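Local atomic coordinates of aminotransferase (Neisseria meningitidis Z2491, PDB entry 3JTX), a protein that probably transfers amino groups between amino acids and 2-oxo acids as a pyridoxal phosphate-dependent enzyme of the class I and II aminotransferases. Residues Leu237-Ser242 / Phe256-Ala261; Leu64-Pro69 / Glu93-Leu98; Gly99-Leu104 / Pro128-Tyr133. All blocks are in the same frame, centred on the assembly; numbering follows the deposited sequence. Where two conformers were deposited one is given.

Interaction 1 of 3, residues Leu237-Ser242 / Phe256-Ala261; sequences LLMFTS and FVAGDA
Gly259, at backbone angles open mainly to glycine, brings its CA within 3.4 Å of Leu237 O as a CA-H...O contact. Past this point the strand 256-259 ends, yet the pairing continues by one bond, Asp260 N to Leu237 O at 3.0 Å. Upstream, Met239 with Ala258 and Thr241 with Phe256 make the two hydrogen-bonded pairs of the antiparallel ladder; Phe256 N to Thr241 O is bent, its donor 49° out of the carbonyl plane.

The two faces are packed differently. On one, Phe240 and Val257 lie side by side, and Val257 CG2 sits over the Phe240 ring face, 3.8 Å from CE2, as a CH-pi contact; Leu238 CD2 adds to this apolar patch. On the other, Thr241 turns OG1 anti to its backbone N (chi1 -164°), which leaves the methyl CG2 over a face of the Phe256 ring, 3.7 Å from its centroid. The selenium of Met239, a selenomethionine, reaches the same ring obliquely, SE to CE1 4.1 Å, while Met239 CG rests on Ala258 CB.

Both strands belong to the mixed sheet of the aminotransferase fold and border the connection carrying the modified Lys245, whose phosphate Ser242 OG binds. Asp260, N-cap of helix 261-274, binds Lys236 N and Glu262 N through its carboxylate. Helix 100-111 covers the Phe240 face and helix 69-82 the Phe256 face, where Trp290 also meets the ring edge-to-face; strand 203-207 flanks Leu237-Ser242, and strand 94-97 flanks the other side of 256-259.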
ATOM      1  N   LEU A 237     -13.488  15.842  -9.004  1.00 14.20           N
ATOM      2  CA  LEU A 237     -12.422  15.519  -9.967  1.00 14.99           C
ATOM      3  C   LEU A 237     -11.161  15.136  -9.228  1.00 15.08           C
ATOM      4  O   LEU A 237     -10.754  15.835  -8.311  1.00 15.15           O
ATOM      5  CB  LEU A 237     -12.064  16.725 -10.841  1.00 14.74           C
ATOM      6  CG  LEU A 237     -13.133  17.401 -11.680  1.00 16.80           C
ATOM      7  CD1 LEU A 237     -12.474  18.495 -12.543  1.00 16.77           C
ATOM      8  CD2 LEU A 237     -13.858  16.371 -12.555  1.00 17.75           C
ATOM      9  N   LEU A 238     -10.543  14.032  -9.634  1.00 15.31           N
ATOM     10  CA  LEU A 238      -9.253  13.626  -9.112  1.00 15.40           C
ATOM     11  C   LEU A 238      -8.401  13.117 -10.268  1.00 15.64           C
ATOM     12  O   LEU A 238      -8.852  12.286 -11.046  1.00 15.31           O
ATOM     13  CB  LEU A 238      -9.405  12.518  -8.087  1.00 15.66           C
ATOM     14  CG  LEU A 238     -10.025  12.871  -6.727  1.00 17.65           C
ATOM     15  CD1 LEU A 238     -10.250  11.563  -5.961  1.00 19.66           C
ATOM     16  CD2 LEU A 238      -9.147  13.862  -5.918  1.00 17.72           C
HETATM   17  N   MSE A 239      -7.178  13.631 -10.379  1.00 15.44           N
HETATM   18  CA  MSE A 239      -6.201  13.068 -11.291  1.00 15.69           C
HETATM   19  C   MSE A 239      -5.270  12.136 -10.519  1.00 15.28           C
HETATM   20  O   MSE A 239      -4.911  12.406  -9.375  1.00 14.97           O
HETATM   21  CB  MSE A 239      -5.393  14.184 -11.956  1.00 15.90           C
HETATM   22  CG  MSE A 239      -4.433  14.853 -11.019  1.00 18.49           C
HETATM   23 SE   MSE A 239      -3.170  16.087 -11.827  0.75 19.67          SE
HETATM   24  CE  MSE A 239      -2.045  15.036 -12.780  1.00 16.04           C
ATOM     25  N   PHE A 240      -4.883  11.037 -11.158  1.00 15.23           N
ATOM     26  CA  PHE A 240      -3.960  10.069 -10.596  1.00 15.35           C
ATOM     27  C   PHE A 240      -2.756  10.029 -11.517  1.00 15.47           C
ATOM     28  O   PHE A 240      -2.899   9.852 -12.744  1.00 15.98           O
ATOM     29  CB  PHE A 240      -4.620   8.681 -10.548  1.00 14.98           C
ATOM     30  CG  PHE A 240      -5.719   8.579  -9.576  1.00 15.74           C
ATOM     31  CD1 PHE A 240      -6.982   9.094  -9.865  1.00 15.22           C
ATOM     32  CD2 PHE A 240      -5.510   7.967  -8.344  1.00 16.98           C
ATOM     33  CE1 PHE A 240      -7.992   9.009  -8.970  1.00 16.27           C
ATOM     34  CE2 PHE A 240      -6.542   7.875  -7.423  1.00 18.14           C
ATOM     35  CZ  PHE A 240      -7.791   8.399  -7.733  1.00 18.32           C
ATOM     36  N   THR A 241      -1.567  10.247 -10.966  1.00 15.64           N
ATOM     37  CA  THR A 241      -0.376  10.100 -11.764  1.00 15.67           C
ATOM     38  C   THR A 241       0.777   9.469 -11.012  1.00 16.74           C
ATOM     39  O   THR A 241       0.655   9.150  -9.829  1.00 17.24           O
ATOM     40  CB  THR A 241       0.018  11.401 -12.469  1.00 16.50           C
ATOM     41  OG1 THR A 241       0.950  11.080 -13.509  1.00 17.49           O
ATOM     42  CG2 THR A 241       0.622  12.441 -11.492  1.00 15.30           C
ATOM     43  N   SER A 242       1.896   9.288 -11.715  1.00 16.65           N
ATOM     44  CA  SER A 242       2.946   8.431 -11.275  1.00 17.86           C
ATOM     45  C   SER A 242       4.264   8.828 -11.899  1.00 17.11           C
ATOM     46  O   SER A 242       4.296   9.400 -12.988  1.00 16.46           O
ATOM     47  CB  SER A 242       2.559   7.013 -11.729  1.00 18.09           C
ATOM     48  OG  SER A 242       3.550   6.089 -11.523  1.00 20.18           O
ATOM     49  N   PHE A 256       1.198  10.758  -7.238  1.00 15.28           N
ATOM     50  CA  PHE A 256       0.304  11.571  -6.428  1.00 15.59           C
ATOM     51  C   PHE A 256      -1.092  11.578  -7.012  1.00 16.26           C
ATOM     52  O   PHE A 256      -1.276  11.226  -8.169  1.00 16.63           O
ATOM     53  CB  PHE A 256       0.836  13.001  -6.227  1.00 15.76           C
ATOM     54  CG  PHE A 256       0.862  13.859  -7.472  1.00 15.62           C
ATOM     55  CD1 PHE A 256      -0.257  14.567  -7.879  1.00 15.38           C
ATOM     56  CD2 PHE A 256       2.030  13.987  -8.215  1.00 15.23           C
ATOM     57  CE1 PHE A 256      -0.212  15.392  -9.010  1.00 14.31           C
ATOM     58  CE2 PHE A 256       2.088  14.812  -9.337  1.00 15.43           C
ATOM     59  CZ  PHE A 256       0.967  15.516  -9.733  1.00 14.55           C
ATOM     60  N   VAL A 257      -2.055  11.942  -6.169  1.00 16.17           N
ATOM     61  CA  VAL A 257      -3.434  12.190  -6.562  1.00 16.36           C
ATOM     62  C   VAL A 257      -3.704  13.668  -6.251  1.00 16.58           C
ATOM     63  O   VAL A 257      -3.182  14.211  -5.276  1.00 17.37           O
ATOM     64  CB  VAL A 257      -4.413  11.256  -5.837  1.00 16.48           C
ATOM     65  CG1 VAL A 257      -4.340  11.432  -4.306  1.00 16.77           C
ATOM     66  CG2 VAL A 257      -5.836  11.475  -6.337  1.00 17.64           C
ATOM     67  N   ALA A 258      -4.461  14.337  -7.109  1.00 16.13           N
ATOM     68  CA  ALA A 258      -4.735  15.769  -6.933  1.00 15.67           C
ATOM     69  C   ALA A 258      -6.134  16.137  -7.404  1.00 15.74           C
ATOM     70  O   ALA A 258      -6.654  15.549  -8.352  1.00 15.89           O
ATOM     71  CB  ALA A 258      -3.702  16.605  -7.678  1.00 15.34           C
ATOM     72  N   GLY A 259      -6.733  17.124  -6.753  1.00 15.14           N
ATOM     73  CA  GLY A 259      -8.079  17.556  -7.095  1.00 14.97           C
ATOM     74  C   GLY A 259      -8.880  17.901  -5.854  1.00 14.60           C
ATOM     75  O   GLY A 259      -8.335  18.453  -4.891  1.00 15.23           O
ATOM     76  N   ASP A 260     -10.165  17.555  -5.890  1.00 14.48           N
ATOM     77  CA  ASP A 260     -11.172  17.950  -4.900  1.00 14.26           C
ATOM     78  C   ASP A 260     -10.663  17.762  -3.474  1.00 14.35           C
ATOM     79  O   ASP A 260     -10.479  16.624  -3.013  1.00 13.10           O
ATOM     80  CB  ASP A 260     -12.434  17.099  -5.138  1.00 14.95           C
ATOM     81  CG  ASP A 260     -13.612  17.515  -4.285  1.00 15.96           C
ATOM     82  OD1 ASP A 260     -13.396  18.029  -3.174  1.00 17.74           O
ATOM     83  OD2 ASP A 260     -14.765  17.285  -4.725  1.00 15.35           O
ATOM     84  N   ALA A 261     -10.434  18.881  -2.778  1.00 14.23           N
ATOM     85  CA  ALA A 261      -9.944  18.880  -1.381  1.00 14.12           C
ATOM     86  C   ALA A 261     -10.809  18.092  -0.405  1.00 14.68           C
ATOM     87  O   ALA A 261     -10.287  17.499   0.546  1.00 13.84           O
ATOM     88  CB  ALA A 261      -9.774  20.334  -0.854  1.00 14.65           C
TER

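Interaction 2 of 3, residues Leu64-Pro69 / Glu93-Leu98; sequences LTAGLP and EILPVL
Water 1 joins the two backbones of this contact, giving a hydrogen bond to Pro96 O at 2.7 Å and another to Thr65 O at 2.9 Å. Further acceptors lie within its reach, more than its two protons can serve at once, so these two bonds may share it with other groups. The Thr65 carbonyl belongs to a type I beta turn, Leu64 to Gly67, closed by Gly67 N to Leu64 O at 3.1 Å; the Pro96 carbonyl belongs to strand 94-97, one of the two outermost strands within this chain of the mixed seven-stranded sheet of the aminotransferase fold. The turn thus lies against a sheet edge without extending it as a further strand.

Direct contact centres on the Pro96 ring, puckered with CG endo. Its CD comes to 3.1 Å from Ala66 O and its CG to 3.5 Å from the same oxygen; the ring carbons pass beside the oxygen. Ala66 O also accepts a hydrogen bond from Arg72 NE, and Gly67 O one from Arg72 NH2, in the helix that follows. Having no amide hydrogen, Pro96 cannot offer the turn a backbone N-H. Beside it, Leu95 extends with CG anti to the carbonyl carbon (chi1 -68°), bringing CD2 to 4.2 Å from Ala66 CA and close to the Ala66 methyl.

Gly67 takes backbone angles (phi 84°, psi 169°) that favour glycine. Leu68 is the N-cap residue of helix 69-82, with its amide bound to Gln283, while Thr65 packs against helix 261-274. From the strand side, Pro96 also touches Leu71 of helix 69-82. On the glycine itself, CA lies 3.9 Å from Pro96 CG.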
ATOM      1  N   LEU A  64       4.420  10.503   7.839  1.00 15.59           N
ATOM      2  CA  LEU A  64       3.004  10.809   7.976  1.00 15.83           C
ATOM      3  C   LEU A  64       2.326  10.504   6.648  1.00 15.03           C
ATOM      4  O   LEU A  64       2.926  10.644   5.585  1.00 14.59           O
ATOM      5  CB  LEU A  64       2.815  12.274   8.376  1.00 16.21           C
ATOM      6  CG  LEU A  64       3.265  12.662   9.789  1.00 18.64           C
ATOM      7  CD1 LEU A  64       2.997  14.155   9.977  1.00 20.67           C
ATOM      8  CD2 LEU A  64       2.559  11.813  10.894  1.00 18.93           C
ATOM      9  N   THR A  65       1.083  10.058   6.703  1.00 14.69           N
ATOM     10  CA  THR A  65       0.381   9.630   5.481  1.00 14.79           C
ATOM     11  C   THR A  65       0.244  10.729   4.444  1.00 14.95           C
ATOM     12  O   THR A  65       0.307  10.476   3.243  1.00 15.18           O
ATOM     13  CB  THR A  65      -1.015   9.061   5.857  1.00 15.30           C
ATOM     14  OG1 THR A  65      -0.837   8.067   6.876  1.00 15.68           O
ATOM     15  CG2 THR A  65      -1.693   8.443   4.654  1.00 13.91           C
ATOM     16  N   ALA A  66       0.061  11.966   4.898  1.00 14.95           N
ATOM     17  CA  ALA A  66      -0.104  13.100   3.990  1.00 15.24           C
ATOM     18  C   ALA A  66       1.188  13.491   3.264  1.00 15.36           C
ATOM     19  O   ALA A  66       1.148  14.234   2.288  1.00 14.69           O
ATOM     20  CB  ALA A  66      -0.680  14.320   4.754  1.00 15.41           C
ATOM     21  N   GLY A  67       2.333  13.004   3.742  1.00 15.84           N
ATOM     22  CA  GLY A  67       3.620  13.325   3.123  1.00 15.78           C
ATOM     23  C   GLY A  67       4.191  14.643   3.593  1.00 16.33           C
ATOM     24  O   GLY A  67       3.519  15.429   4.254  1.00 16.79           O
ATOM     25  N   LEU A  68       5.448  14.887   3.244  1.00 16.06           N
ATOM     26  CA  LEU A  68       6.132  16.113   3.636  1.00 16.34           C
ATOM     27  C   LEU A  68       5.547  17.312   2.901  1.00 16.00           C
ATOM     28  O   LEU A  68       5.231  17.217   1.714  1.00 15.01           O
ATOM     29  CB  LEU A  68       7.617  16.002   3.299  1.00 16.35           C
ATOM     30  CG  LEU A  68       8.439  15.034   4.138  1.00 17.03           C
ATOM     31  CD1 LEU A  68       9.842  14.875   3.525  1.00 15.44           C
ATOM     32  CD2 LEU A  68       8.508  15.485   5.601  1.00 18.21           C
ATOM     33  N   PRO A  69       5.438  18.454   3.586  1.00 15.76           N
ATOM     34  CA  PRO A  69       5.015  19.639   2.858  1.00 16.18           C
ATOM     35  C   PRO A  69       5.810  19.865   1.569  1.00 15.89           C
ATOM     36  O   PRO A  69       5.240  20.230   0.543  1.00 15.66           O
ATOM     37  CB  PRO A  69       5.298  20.774   3.849  1.00 16.37           C
ATOM     38  CG  PRO A  69       5.202  20.159   5.193  1.00 16.85           C
ATOM     39  CD  PRO A  69       5.652  18.729   5.029  1.00 16.38           C
ATOM     40  N   GLU A  93      -5.051  19.935  -1.783  1.00 15.87           N
ATOM     41  CA  GLU A  93      -5.483  19.350  -3.067  1.00 15.80           C
ATOM     42  C   GLU A  93      -4.565  18.284  -3.641  1.00 15.67           C
ATOM     43  O   GLU A  93      -4.779  17.829  -4.766  1.00 15.30           O
ATOM     44  CB  GLU A  93      -5.681  20.452  -4.109  1.00 15.55           C
ATOM     45  CG  GLU A  93      -6.882  21.341  -3.830  1.00 16.87           C
ATOM     46  CD  GLU A  93      -7.152  22.354  -4.925  1.00 17.95           C
ATOM     47  OE1 GLU A  93      -6.235  23.136  -5.258  1.00 17.01           O
ATOM     48  OE2 GLU A  93      -8.297  22.370  -5.443  1.00 17.40           O
ATOM     49  N   ILE A  94      -3.556  17.877  -2.874  1.00 15.73           N
ATOM     50  CA  ILE A  94      -2.567  16.905  -3.322  1.00 15.15           C
ATOM     51  C   ILE A  94      -2.249  15.885  -2.221  1.00 15.61           C
ATOM     52  O   ILE A  94      -1.952  16.259  -1.095  1.00 15.81           O
ATOM     53  CB  ILE A  94      -1.250  17.611  -3.717  1.00 15.64           C
ATOM     54  CG1 ILE A  94      -1.518  18.667  -4.788  1.00 16.02           C
ATOM     55  CG2 ILE A  94      -0.193  16.578  -4.174  1.00 15.80           C
ATOM     56  CD1 ILE A  94      -0.290  19.371  -5.336  1.00 15.96           C
ATOM     57  N   LEU A  95      -2.311  14.594  -2.540  1.00 15.60           N
ATOM     58  CA  LEU A  95      -1.751  13.551  -1.643  1.00 15.12           C
ATOM     59  C   LEU A  95      -0.729  12.720  -2.398  1.00 15.59           C
ATOM     60  O   LEU A  95      -0.985  12.289  -3.526  1.00 13.64           O
ATOM     61  CB  LEU A  95      -2.832  12.600  -1.098  1.00 15.63           C
ATOM     62  CG  LEU A  95      -3.863  13.161  -0.116  1.00 16.51           C
ATOM     63  CD1 LEU A  95      -4.922  12.066   0.265  1.00 16.00           C
ATOM     64  CD2 LEU A  95      -3.148  13.767   1.137  1.00 18.19           C
ATOM     65  N   PRO A  96       0.433  12.466  -1.777  1.00 15.75           N
ATOM     66  CA  PRO A  96       1.302  11.470  -2.406  1.00 15.66           C
ATOM     67  C   PRO A  96       0.742  10.048  -2.288  1.00 15.47           C
ATOM     68  O   PRO A  96       0.060   9.706  -1.299  1.00 15.15           O
ATOM     69  CB  PRO A  96       2.610  11.605  -1.621  1.00 15.64           C
ATOM     70  CG  PRO A  96       2.218  12.172  -0.303  1.00 17.25           C
ATOM     71  CD  PRO A  96       0.930  12.913  -0.464  1.00 16.05           C
ATOM     72  N   VAL A  97       1.053   9.208  -3.271  1.00 15.16           N
ATOM     73  CA  VAL A  97       0.590   7.822  -3.263  1.00 14.66           C
ATOM     74  C   VAL A  97       1.728   6.876  -3.656  1.00 14.54           C
ATOM     75  O   VAL A  97       2.672   7.278  -4.327  1.00 15.06           O
ATOM     76  CB  VAL A  97      -0.608   7.628  -4.212  1.00 15.02           C
ATOM     77  CG1 VAL A  97      -1.813   8.481  -3.755  1.00 14.94           C
ATOM     78  CG2 VAL A  97      -0.222   7.956  -5.666  1.00 14.37           C
ATOM     79  N   LEU A  98       1.632   5.619  -3.243  1.00 14.54           N
ATOM     80  CA  LEU A  98       2.723   4.652  -3.419  1.00 15.01           C
ATOM     81  C   LEU A  98       2.561   3.921  -4.758  1.00 15.49           C
ATOM     82  O   LEU A  98       2.375   2.690  -4.803  1.00 15.59           O
ATOM     83  CB  LEU A  98       2.776   3.668  -2.238  1.00 14.54           C
ATOM     84  CG  LEU A  98       2.714   4.339  -0.844  1.00 15.15           C
ATOM     85  CD1 LEU A  98       2.890   3.303   0.277  1.00 15.85           C
ATOM     86  CD2 LEU A  98       3.771   5.466  -0.721  1.00 13.44           C
TER
HETATM   87  O   HOH W   1      -1.326   9.683   1.044  1.00 15.19           O

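Interaction 3 of 3, residues Gly99-Leu104 / Pro128-Tyr133; sequences GSREAL and PFYQIY. With MES (2-(N-morpholino)-ethanesulfonic acid), chain C.
Arg101 leaves helix 100-111 with CG anti to the backbone N, and the extended start of the chain passes along Ile132. Ile132 was modelled in two conformers, so its packing is in part doubtful; in one of them, CG beyond CB lies 3.7 Å from Ile132 CD1, CD and NE follow the same methyl, and CD1 lies over one guanidinium face, offset toward the rim on the NH1 side. A bend at chi3 (-66°) turns the guanidinium toward its polar partners. NH1 donates a hydrogen bond to Thr272 O of the second subunit.

NH2 is gripped by two residues of the other segment. The bond to Gln131 OE1, 2.8 Å, runs in the guanidinium plane, whereas that to Tyr130 OH, 3.1 Å, is tilted 27° out of it and is more bent. The Tyr130 ring stands almost perpendicular to the guanidinium, 87° between planes. A weak third bond goes from NH2 to the morpholine O1 of MES, a molecule probably from the crystallisation liquor, whose sulfonate O1S accepts a hydrogen bond from Gln131 NE2 at 3.0 Å and so helps fix the amide's rotation.

Water 2 lies 2.7 Å from Tyr130 OH, and Leu104 CB lies near Ile132 CG2, 4.1 Å away. The amides of Ser100 and Arg101 bind phosphate oxygens of the modified lysine at position 245, while Tyr133 OH bonds to Asp207. Gly99-Leu104 is thus the phosphate-binding helix start of a fold type I pyridoxal phosphate enzyme, and the MES bound by Gln131 and Arg374, with a weak bond from Arg101, probably marks its substrate pocket.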
ATOM      1  N   GLY A  99       2.607   4.707  -5.829  1.00 15.84           N
ATOM      2  CA  GLY A  99       2.209   4.250  -7.159  1.00 16.96           C
ATOM      3  C   GLY A  99       0.726   4.458  -7.368  1.00 17.12           C
ATOM      4  O   GLY A  99      -0.060   4.426  -6.406  1.00 17.75           O
ATOM      5  N   SER A 100       0.318   4.688  -8.619  1.00 17.85           N
ATOM      6  CA  SER A 100      -1.099   4.924  -8.892  1.00 17.54           C
ATOM      7  C   SER A 100      -1.947   3.671  -8.647  1.00 17.79           C
ATOM      8  O   SER A 100      -3.138   3.791  -8.349  1.00 17.54           O
ATOM      9  CB  SER A 100      -1.322   5.464 -10.317  1.00 17.66           C
ATOM     10  OG  SER A 100      -1.001   4.501 -11.307  1.00 19.66           O
ATOM     11  N   ARG A 101      -1.369   2.470  -8.768  1.00 17.43           N
ATOM     12  CA  ARG A 101      -2.171   1.244  -8.574  1.00 16.70           C
ATOM     13  C   ARG A 101      -2.893   1.219  -7.219  1.00 16.65           C
ATOM     14  O   ARG A 101      -4.125   1.119  -7.170  1.00 16.51           O
ATOM     15  CB  ARG A 101      -1.306  -0.015  -8.713  1.00 16.94           C
ATOM     16  CG  ARG A 101      -2.087  -1.315  -8.455  1.00 18.17           C
ATOM     17  CD  ARG A 101      -1.290  -2.558  -8.853  1.00 20.60           C
ATOM     18  NE  ARG A 101      -1.099  -2.543 -10.295  1.00 23.51           N
ATOM     19  CZ  ARG A 101      -1.490  -3.491 -11.139  1.00 27.37           C
ATOM     20  NH1 ARG A 101      -2.047  -4.628 -10.715  1.00 29.24           N
ATOM     21  NH2 ARG A 101      -1.289  -3.300 -12.436  1.00 27.92           N
ATOM     22  N   GLU A 102      -2.140   1.317  -6.116  1.00 15.93           N
ATOM     23  CA  GLU A 102      -2.750   1.273  -4.788  1.00 15.39           C
ATOM     24  C   GLU A 102      -3.758   2.406  -4.605  1.00 15.03           C
ATOM     25  O   GLU A 102      -4.781   2.233  -3.942  1.00 15.32           O
ATOM     26  CB  GLU A 102      -1.693   1.263  -3.661  1.00 15.47           C
ATOM     27  CG  GLU A 102      -0.869   2.537  -3.520  1.00 16.21           C
ATOM     28  CD  GLU A 102      -1.456   3.597  -2.563  1.00 17.28           C
ATOM     29  OE1 GLU A 102      -2.598   3.452  -2.082  1.00 16.79           O
ATOM     30  OE2 GLU A 102      -0.754   4.596  -2.294  1.00 16.32           O
ATOM     31  N   ALA A 103      -3.455   3.555  -5.198  1.00 14.92           N
ATOM     32  CA  ALA A 103      -4.265   4.760  -5.091  1.00 15.51           C
ATOM     33  C   ALA A 103      -5.611   4.583  -5.783  1.00 15.20           C
ATOM     34  O   ALA A 103      -6.644   4.863  -5.205  1.00 15.55           O
ATOM     35  CB  ALA A 103      -3.504   5.952  -5.708  1.00 15.00           C
ATOM     36  N   LEU A 104      -5.587   4.080  -7.014  1.00 15.63           N
ATOM     37  CA  LEU A 104      -6.812   3.860  -7.772  1.00 16.61           C
ATOM     38  C   LEU A 104      -7.663   2.793  -7.077  1.00 15.78           C
ATOM     39  O   LEU A 104      -8.883   2.954  -6.932  1.00 15.45           O
ATOM     40  CB  LEU A 104      -6.480   3.397  -9.198  1.00 17.14           C
ATOM     41  CG  LEU A 104      -5.889   4.417 -10.163  1.00 21.70           C
ATOM     42  CD1 LEU A 104      -5.099   3.720 -11.289  1.00 24.53           C
ATOM     43  CD2 LEU A 104      -6.981   5.343 -10.739  1.00 22.01           C
ATOM     44  N   PRO A 128     -11.367  -0.806 -24.868  1.00 18.37           N
ATOM     45  CA  PRO A 128     -10.459  -1.527 -23.961  1.00 18.86           C
ATOM     46  C   PRO A 128     -10.126  -0.803 -22.653  1.00 19.47           C
ATOM     47  O   PRO A 128     -10.114   0.441 -22.604  1.00 19.13           O
ATOM     48  CB  PRO A 128      -9.184  -1.722 -24.804  1.00 18.57           C
ATOM     49  CG  PRO A 128      -9.622  -1.635 -26.194  1.00 18.77           C
ATOM     50  CD  PRO A 128     -10.750  -0.618 -26.192  1.00 18.59           C
ATOM     51  N   PHE A 129      -9.849  -1.592 -21.610  1.00 20.03           N
ATOM     52  CA  PHE A 129      -9.668  -1.068 -20.255  1.00 20.78           C
ATOM     53  C   PHE A 129      -8.317  -1.459 -19.659  1.00 20.96           C
ATOM     54  O   PHE A 129      -7.616  -2.322 -20.178  1.00 21.00           O
ATOM     55  CB  PHE A 129     -10.819  -1.541 -19.343  1.00 20.81           C
ATOM     56  CG  PHE A 129     -10.892  -3.034 -19.143  1.00 22.73           C
ATOM     57  CD1 PHE A 129     -11.567  -3.843 -20.052  1.00 24.54           C
ATOM     58  CD2 PHE A 129     -10.320  -3.630 -18.026  1.00 24.30           C
ATOM     59  CE1 PHE A 129     -11.636  -5.214 -19.874  1.00 25.31           C
ATOM     60  CE2 PHE A 129     -10.400  -5.002 -17.829  1.00 25.82           C
ATOM     61  CZ  PHE A 129     -11.052  -5.798 -18.761  1.00 26.06           C
ATOM     62  N   TYR A 130      -7.959  -0.794 -18.566  1.00 21.69           N
ATOM     63  CA  TYR A 130      -6.800  -1.165 -17.758  1.00 21.43           C
ATOM     64  C   TYR A 130      -7.300  -2.034 -16.623  1.00 21.54           C
ATOM     65  O   TYR A 130      -8.255  -1.676 -15.924  1.00 21.15           O
ATOM     66  CB  TYR A 130      -6.094   0.087 -17.219  1.00 21.45           C
ATOM     67  CG  TYR A 130      -4.869  -0.138 -16.355  1.00 21.13           C
ATOM     68  CD1 TYR A 130      -3.754  -0.819 -16.834  1.00 22.67           C
ATOM     69  CD2 TYR A 130      -4.798   0.402 -15.071  1.00 23.26           C
ATOM     70  CE1 TYR A 130      -2.602  -0.974 -16.034  1.00 24.18           C
ATOM     71  CE2 TYR A 130      -3.652   0.246 -14.265  1.00 22.63           C
ATOM     72  CZ  TYR A 130      -2.569  -0.442 -14.743  1.00 25.35           C
ATOM     73  OH  TYR A 130      -1.452  -0.592 -13.921  1.00 24.95           O
ATOM     74  N   GLN A 131      -6.642  -3.183 -16.472  1.00 21.89           N
ATOM     75  CA  GLN A 131      -6.954  -4.240 -15.485  1.00 22.54           C
ATOM     76  C   GLN A 131      -7.494  -3.763 -14.134  1.00 21.72           C
ATOM     77  O   GLN A 131      -8.529  -4.264 -13.660  1.00 21.42           O
ATOM     78  CB  GLN A 131      -5.671  -5.098 -15.254  1.00 23.74           C
ATOM     79  CG  GLN A 131      -4.389  -4.255 -14.742  1.00 25.79           C
ATOM     80  CD  GLN A 131      -3.049  -4.587 -15.463  1.00 28.58           C
ATOM     81  OE1 GLN A 131      -1.973  -4.662 -14.836  1.00 29.12           O
ATOM     82  NE2 GLN A 131      -3.117  -4.781 -16.765  1.00 28.29           N
ATOM     83  N   ILE A 132      -6.813  -2.789 -13.520  1.00 20.85           N
ATOM     84  CA  ILE A 132      -7.152  -2.311 -12.174  0.50 20.46           C
ATOM     85  C   ILE A 132      -8.579  -1.765 -12.119  1.00 20.22           C
ATOM     86  O   ILE A 132      -9.267  -1.945 -11.135  1.00 19.83           O
ATOM     87  CB  ILE A 132      -6.155  -1.214 -11.675  0.50 20.39           C
ATOM     88  CG1 ILE A 132      -4.788  -1.825 -11.362  0.50 20.08           C
ATOM     89  CG2 ILE A 132      -6.696  -0.505 -10.437  0.50 20.66           C
ATOM     90  CD1 ILE A 132      -4.830  -2.924 -10.334  0.50 18.17           C
ATOM     91  N   TYR A 133      -9.037  -1.115 -13.202  1.00 19.34           N
ATOM     92  CA  TYR A 133     -10.393  -0.537 -13.196  1.00 18.48           C
ATOM     93  C   TYR A 133     -11.440  -1.628 -12.927  1.00 18.64           C
ATOM     94  O   TYR A 133     -12.369  -1.438 -12.134  1.00 18.38           O
ATOM     95  CB  TYR A 133     -10.745   0.213 -14.497  1.00 18.65           C
ATOM     96  CG  TYR A 133      -9.724   1.216 -14.985  1.00 17.81           C
ATOM     97  CD1 TYR A 133      -8.767   1.779 -14.126  1.00 17.70           C
ATOM     98  CD2 TYR A 133      -9.704   1.609 -16.323  1.00 18.14           C
ATOM     99  CE1 TYR A 133      -7.812   2.675 -14.604  1.00 16.31           C
ATOM    100  CE2 TYR A 133      -8.767   2.525 -16.788  1.00 16.17           C
ATOM    101  CZ  TYR A 133      -7.828   3.040 -15.933  1.00 16.22           C
ATOM    102  OH  TYR A 133      -6.883   3.891 -16.430  1.00 17.61           O
TER
HETATM  103  O1  MES C 400       1.614  -1.939 -13.528  1.00 37.64           O
HETATM  104  C2  MES C 400       2.071  -3.230 -13.067  1.00 39.14           C
HETATM  105  C3  MES C 400       1.577  -4.451 -13.874  1.00 39.00           C
HETATM  106  N4  MES C 400       1.574  -4.200 -15.325  1.00 39.90           N
HETATM  107  C5  MES C 400       1.803  -2.841 -15.810  1.00 40.15           C
HETATM  108  C6  MES C 400       1.088  -1.900 -14.859  1.00 40.10           C
HETATM  109  C7  MES C 400       1.272  -5.355 -16.207  1.00 40.27           C
HETATM  110  C8  MES C 400       1.677  -5.211 -17.691  1.00 40.23           C
HETATM  111  S   MES C 400       0.456  -5.720 -18.758  1.00 42.14           S
HETATM  112  O1S MES C 400      -0.779  -4.905 -18.596  1.00 40.62           O
HETATM  113  O2S MES C 400       1.002  -5.522 -20.125  1.00 39.35           O
HETATM  114  O3S MES C 400       0.155  -7.146 -18.472  1.00 41.08           O
HETATM  115  O   HOH W   2      -1.357   1.230 -11.981  1.00 27.85           O

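Overall arrangement
From the N terminus, interaction 2 comes first: it closes a loop containing helix 69-82 by bringing the turn 64-69 to strand 94-97. The chain runs straight on into helix 100-111, whose start meets Pro128-Tyr133 in interaction 3 after an excursion through strand 122-127. Interaction 1 follows much later, across the short connection that holds the cofactor-bearing lysine. The three are in series, neither nested nor crossed. In space they converge: strand 94-97 pairs with 255-259, making interactions 1 and 2 adjacent in one sheet, and Phe240 CG packs 3.7 Å from Leu104 CD2, joining that sheet to the helix of interaction 3.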